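Local atomic coordinates of cadherin-related family member 2 (Mus musculus, PDB entry 5CYX), a protein that probably links neighbouring microvilli of epithelial cells by calcium-dependent heterophilic adhesion to CDHR5, thereby controlling how microvilli pack at the apical membrane. Residues A[113-118]-A[213-218]; A[178-183]-A[207-212]. All blocks are in the same frame, centred on the assembly; numbering follows the deposited sequence.

Both contacts belong to the second cadherin repeat and share one β-sheet, in which strand 206-213 lies between strands 109-115 and 180-189. Contact 2 is regular antiparallel pairing inside the repeat, burying Y181, L183, V208 and I210 on one face, while the other face is partly exposed. Contact 1 takes over where strand 206-213 ends: a short parallel pairing gives way to carboxylates gathered on calcium at the junction with the third repeat, with S113, T117 and I213 exposed but E116 and D214 buried. The two meet directly, the backbone N of I114 probably bonding to S211 O while I114 packs on I210 and E116 on V212. Along the chain, contact 2 is nested within contact 1.

Contact 1: residues A[113-118]-A[213-218]; sequences SINETL and IDEPDL. With CA (calcium ion), chain E; CA (calcium ion), chain F.
I213 opens the contact by pairing in parallel with N115. Its N-H bonds to I114 O at 2.9 Å, and its own carbonyl accepts the N-H of E116. The CD1 end of the isoleucine lies against S113 CB and the amide nitrogen of N115.

At D214 the chain turns to metal binding. Its carboxylate runs beside that of E116, pointing the same way but with the two planes perpendicular, and D214 OD1 and E116 OE2 each lie 2.3 Å from the calcium ion, which probably offsets the repulsion between them. D214 OD2 is held by the backbone N of G252.

E215 contributes through both backbone and side chain. Its N-H donates to E116 OE2 at 2.9 Å, from above the carboxylate plane, while its carbonyl oxygen binds the same calcium. Its side chain, extended beyond CG (chi2 -179°), slides past E116 in the opposite direction and delivers OE1 to T117, whose N-H meets it nearly along the C-O axis at 2.8 Å. The carboxylate is also stacked on the N115 amide, the planes 26° apart.

D217 OD1 reaches the ion at 2.4 Å. Water 1 fills another position and donates to E116 OE1, which also receives the N-H of Y174, so both oxygens of this glutamate are engaged. D250 of the third repeat completes the shell. L218 O binds a second calcium together with D248, D250 and E304. The whole forms a calcium-bridged linker between successive extracellular repeats, as in cadherins, here with two ions seen rather than the three of the classical linker.

Contact 2: residues A[178-183]-A[207-212]; sequences SAFYQL and FVSISV
S178 O rests against V212 CG2, while the hydroxyl of the same serine reaches forward to donate to F180 O, linking the residues that lead into strand 180-189. A179 then begins the backbone pairing, its carbonyl accepting the V212 N-H at 2.8 Å.

F180 faces S211 in a non-hydrogen-bonded pair, and its CA-H approaches I210 O, with 3.4 Å between F180 CA and that oxygen. The phenylalanine ring has two positions; in one of them it lies near S209, so this packing is doubtful.

Y181 and I210 form a hydrogen-bonded pair with two backbone bonds; the one from I210 N to Y181 O is the shorter, at 2.7 Å. The tyrosine ring turns an edge to V212, CE1 lying 3.9 Å from CG2.

Q182 pairs with S209 without backbone bonds, but its CA-H points at V208 O. The extended side chain crosses F207 obliquely, bringing Q182 NE2 to within 3.3 Å of F207 CD2, with the amide steeply inclined to the ring plane.

L183 restores reciprocal bonding, with V208. L183 CD1 presses on I210 CD1 at 3.4 Å, a tight fit.

Y181, L183, V208 and I210 thus share the buried face of the sheet, where F158 of strand 158-160 covers L183 and I210 and meets the Y181 ring edge-to-face. Strand 109-115 flanks 206-213 on its other side, and strand 140-148 borders 180-189.

Contact 1: residues A[113-118]-A[213-218]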
# COMPACT_ATOMS: atom_id res chain seq x y z
N SER A 113 5.60 -5.38 18.79
CA SER A 113 6.25 -4.13 19.13
C SER A 113 6.81 -3.45 17.88
O SER A 113 7.38 -4.12 17.02
CB SER A 113 7.40 -4.36 20.09
OG SER A 113 6.90 -4.92 21.25
N ILE A 114 6.71 -2.13 17.84
CA ILE A 114 7.36 -1.37 16.77
C ILE A 114 8.07 -0.14 17.30
O ILE A 114 7.62 0.48 18.29
CB ILE A 114 6.38 -0.97 15.67
CG1 ILE A 114 5.30 -0.03 16.23
CG2 ILE A 114 5.78 -2.22 15.04
CD1 ILE A 114 4.16 0.21 15.28
N ASN A 115 9.17 0.20 16.65
CA ASN A 115 9.91 1.40 16.95
C ASN A 115 9.09 2.60 16.55
O ASN A 115 8.46 2.57 15.48
CB ASN A 115 11.20 1.47 16.11
CG ASN A 115 12.29 0.57 16.62
OD1 ASN A 115 13.23 0.29 15.90
ND2 ASN A 115 12.17 0.09 17.79
N GLU A 116 9.17 3.66 17.34
CA GLU A 116 8.36 4.86 17.01
C GLU A 116 8.87 5.51 15.71
O GLU A 116 8.07 6.18 15.07
CB GLU A 116 8.33 5.88 18.14
CG GLU A 116 9.56 6.74 18.33
CD GLU A 116 9.54 7.62 19.58
OE1 GLU A 116 8.46 8.15 20.06
OE2 GLU A 116 10.67 7.86 20.08
N THR A 117 10.14 5.33 15.33
CA THR A 117 10.66 5.88 14.01
C THR A 117 10.28 5.04 12.79
O THR A 117 10.68 5.38 11.70
CB THR A 117 12.19 6.07 13.96
OG1 THR A 117 12.82 4.85 14.30
CG2 THR A 117 12.65 7.15 14.90
N LEU A 118 9.55 3.93 12.96
CA LEU A 118 9.07 3.14 11.83
C LEU A 118 8.54 4.06 10.69
O LEU A 118 7.64 4.90 10.92
CB LEU A 118 7.98 2.18 12.26
CG LEU A 118 7.56 1.13 11.24
CD1 LEU A 118 8.70 0.17 10.89
CD2 LEU A 118 6.34 0.38 11.77
N ILE A 213 7.85 1.54 20.93
CA ILE A 213 9.13 1.61 21.61
C ILE A 213 9.68 3.01 21.48
O ILE A 213 9.79 3.58 20.37
CB ILE A 213 10.12 0.60 20.98
CG1 ILE A 213 9.67 -0.83 21.24
CG2 ILE A 213 11.57 0.83 21.44
CD1 ILE A 213 10.42 -1.85 20.37
N ASP A 214 10.03 3.57 22.62
CA ASP A 214 10.55 4.92 22.68
C ASP A 214 12.01 4.89 22.20
O ASP A 214 12.83 4.05 22.66
CB ASP A 214 10.45 5.49 24.09
CG ASP A 214 10.58 7.00 24.14
OD1 ASP A 214 10.72 7.70 23.04
OD2 ASP A 214 10.52 7.49 25.28
N GLU A 215 12.31 5.79 21.26
CA GLU A 215 13.67 5.92 20.74
C GLU A 215 14.23 7.30 21.08
O GLU A 215 13.48 8.21 21.30
CB GLU A 215 13.69 5.70 19.24
CG GLU A 215 13.39 4.27 18.82
CD GLU A 215 13.45 4.15 17.29
OE1 GLU A 215 12.49 4.50 16.57
OE2 GLU A 215 14.50 3.73 16.80
N PRO A 216 15.56 7.42 21.20
CA PRO A 216 16.11 8.66 21.72
C PRO A 216 16.16 9.75 20.64
O PRO A 216 17.11 9.82 19.88
CB PRO A 216 17.49 8.26 22.20
CG PRO A 216 17.87 7.08 21.37
CD PRO A 216 16.59 6.36 21.08
N ASP A 217 15.10 10.56 20.58
CA ASP A 217 15.03 11.66 19.61
C ASP A 217 14.40 12.93 20.15
O ASP A 217 13.99 13.76 19.37
CB ASP A 217 14.24 11.20 18.38
CG ASP A 217 12.78 10.85 18.70
OD1 ASP A 217 12.34 10.75 19.89
OD2 ASP A 217 12.06 10.65 17.72
N LEU A 218 14.33 13.07 21.47
CA LEU A 218 13.89 14.29 22.09
C LEU A 218 14.99 14.73 23.02
O LEU A 218 15.59 13.91 23.78
CB LEU A 218 12.58 14.04 22.84
CG LEU A 218 11.37 13.68 21.97
CD1 LEU A 218 10.22 13.26 22.86
CD2 LEU A 218 10.96 14.88 21.13
CA CA E . 11.51 9.34 21.59
CA CA F . 16.52 12.02 24.74
O HOH W 1 9.29 10.16 21.52
O HOH W 2 17.74 11.92 22.51
O HOH W 3 16.92 9.60 25.22

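Contact 2: residues A[178-183]-A[207-212]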
# COMPACT_ATOMS: atom_id res chain seq x y z
N SER A 178 1.01 8.12 21.82
CA SER A 178 0.63 7.00 22.66
C SER A 178 1.73 5.95 22.61
O SER A 178 2.31 5.70 21.55
CB SER A 178 -0.68 6.39 22.18
OG SER A 178 -1.05 5.29 23.00
N ALA A 179 1.97 5.33 23.75
CA ALA A 179 2.86 4.18 23.86
C ALA A 179 2.21 2.87 23.40
O ALA A 179 2.90 1.86 23.24
CB ALA A 179 3.31 4.06 25.31
N PHE A 180 0.89 2.87 23.22
CA PHE A 180 0.14 1.64 22.96
C PHE A 180 -1.10 1.90 22.10
O PHE A 180 -1.72 2.97 22.18
CB PHE A 180 -0.26 0.96 24.29
CG PHE A 180 -0.95 -0.38 24.14
CD1 PHE A 180 -0.21 -1.55 24.01
CD2 PHE A 180 -2.34 -0.48 24.19
CE1 PHE A 180 -0.85 -2.78 23.89
CE2 PHE A 180 -2.98 -1.70 24.07
CZ PHE A 180 -2.23 -2.86 23.92
N TYR A 181 -1.43 0.92 21.28
CA TYR A 181 -2.67 0.89 20.54
C TYR A 181 -3.20 -0.54 20.55
O TYR A 181 -2.44 -1.49 20.56
CB TYR A 181 -2.53 1.37 19.10
CG TYR A 181 -1.95 2.77 18.94
CD1 TYR A 181 -0.59 2.96 18.86
CD2 TYR A 181 -2.79 3.91 18.86
CE1 TYR A 181 -0.05 4.21 18.79
CE2 TYR A 181 -2.27 5.17 18.76
CZ TYR A 181 -0.92 5.33 18.71
OH TYR A 181 -0.35 6.56 18.61
N GLN A 182 -4.52 -0.65 20.52
CA GLN A 182 -5.20 -1.87 20.31
C GLN A 182 -6.15 -1.67 19.15
O GLN A 182 -7.05 -0.83 19.20
CB GLN A 182 -6.00 -2.27 21.55
CG GLN A 182 -6.67 -3.62 21.37
CD GLN A 182 -7.65 -3.92 22.49
OE1 GLN A 182 -7.23 -4.10 23.61
NE2 GLN A 182 -8.93 -3.95 22.19
N LEU A 183 -5.99 -2.49 18.14
CA LEU A 183 -6.79 -2.46 16.95
C LEU A 183 -7.73 -3.63 17.03
O LEU A 183 -7.29 -4.75 17.35
CB LEU A 183 -5.92 -2.63 15.71
CG LEU A 183 -5.05 -1.51 15.19
CD1 LEU A 183 -4.00 -1.06 16.17
CD2 LEU A 183 -4.39 -2.01 13.92
N PHE A 207 -8.17 -9.01 17.72
CA PHE A 207 -7.46 -7.87 18.28
C PHE A 207 -5.94 -7.91 18.12
O PHE A 207 -5.29 -8.97 18.25
CB PHE A 207 -7.83 -7.74 19.76
CG PHE A 207 -9.29 -7.55 19.99
CD1 PHE A 207 -10.14 -8.64 20.10
CD2 PHE A 207 -9.84 -6.26 20.06
CE1 PHE A 207 -11.50 -8.46 20.35
CE2 PHE A 207 -11.20 -6.06 20.29
CZ PHE A 207 -12.04 -7.17 20.43
N VAL A 208 -5.39 -6.75 17.77
CA VAL A 208 -3.95 -6.56 17.66
C VAL A 208 -3.48 -5.47 18.59
O VAL A 208 -3.85 -4.27 18.41
CB VAL A 208 -3.52 -6.22 16.21
CG1 VAL A 208 -1.99 -6.22 16.10
CG2 VAL A 208 -4.11 -7.24 15.27
N SER A 209 -2.69 -5.89 19.56
CA SER A 209 -2.05 -5.03 20.53
C SER A 209 -0.68 -4.60 20.05
O SER A 209 0.20 -5.44 19.83
CB SER A 209 -1.89 -5.77 21.85
OG SER A 209 -3.18 -6.16 22.29
N ILE A 210 -0.50 -3.28 19.88
CA ILE A 210 0.76 -2.71 19.42
C ILE A 210 1.49 -1.93 20.51
O ILE A 210 0.94 -0.96 20.98
CB ILE A 210 0.52 -1.81 18.20
CG1 ILE A 210 -0.21 -2.61 17.11
CG2 ILE A 210 1.84 -1.26 17.65
CD1 ILE A 210 -0.72 -1.78 16.00
N SER A 211 2.70 -2.35 20.92
CA SER A 211 3.55 -1.53 21.79
C SER A 211 4.49 -0.64 20.94
O SER A 211 5.14 -1.11 20.05
CB SER A 211 4.37 -2.36 22.77
OG SER A 211 3.51 -3.28 23.39
N VAL A 212 4.54 0.66 21.25
CA VAL A 212 5.48 1.56 20.62
C VAL A 212 6.67 1.71 21.51
O VAL A 212 6.51 2.00 22.71
CB VAL A 212 4.84 2.94 20.42
CG1 VAL A 212 5.79 3.83 19.61
CG2 VAL A 212 3.50 2.78 19.72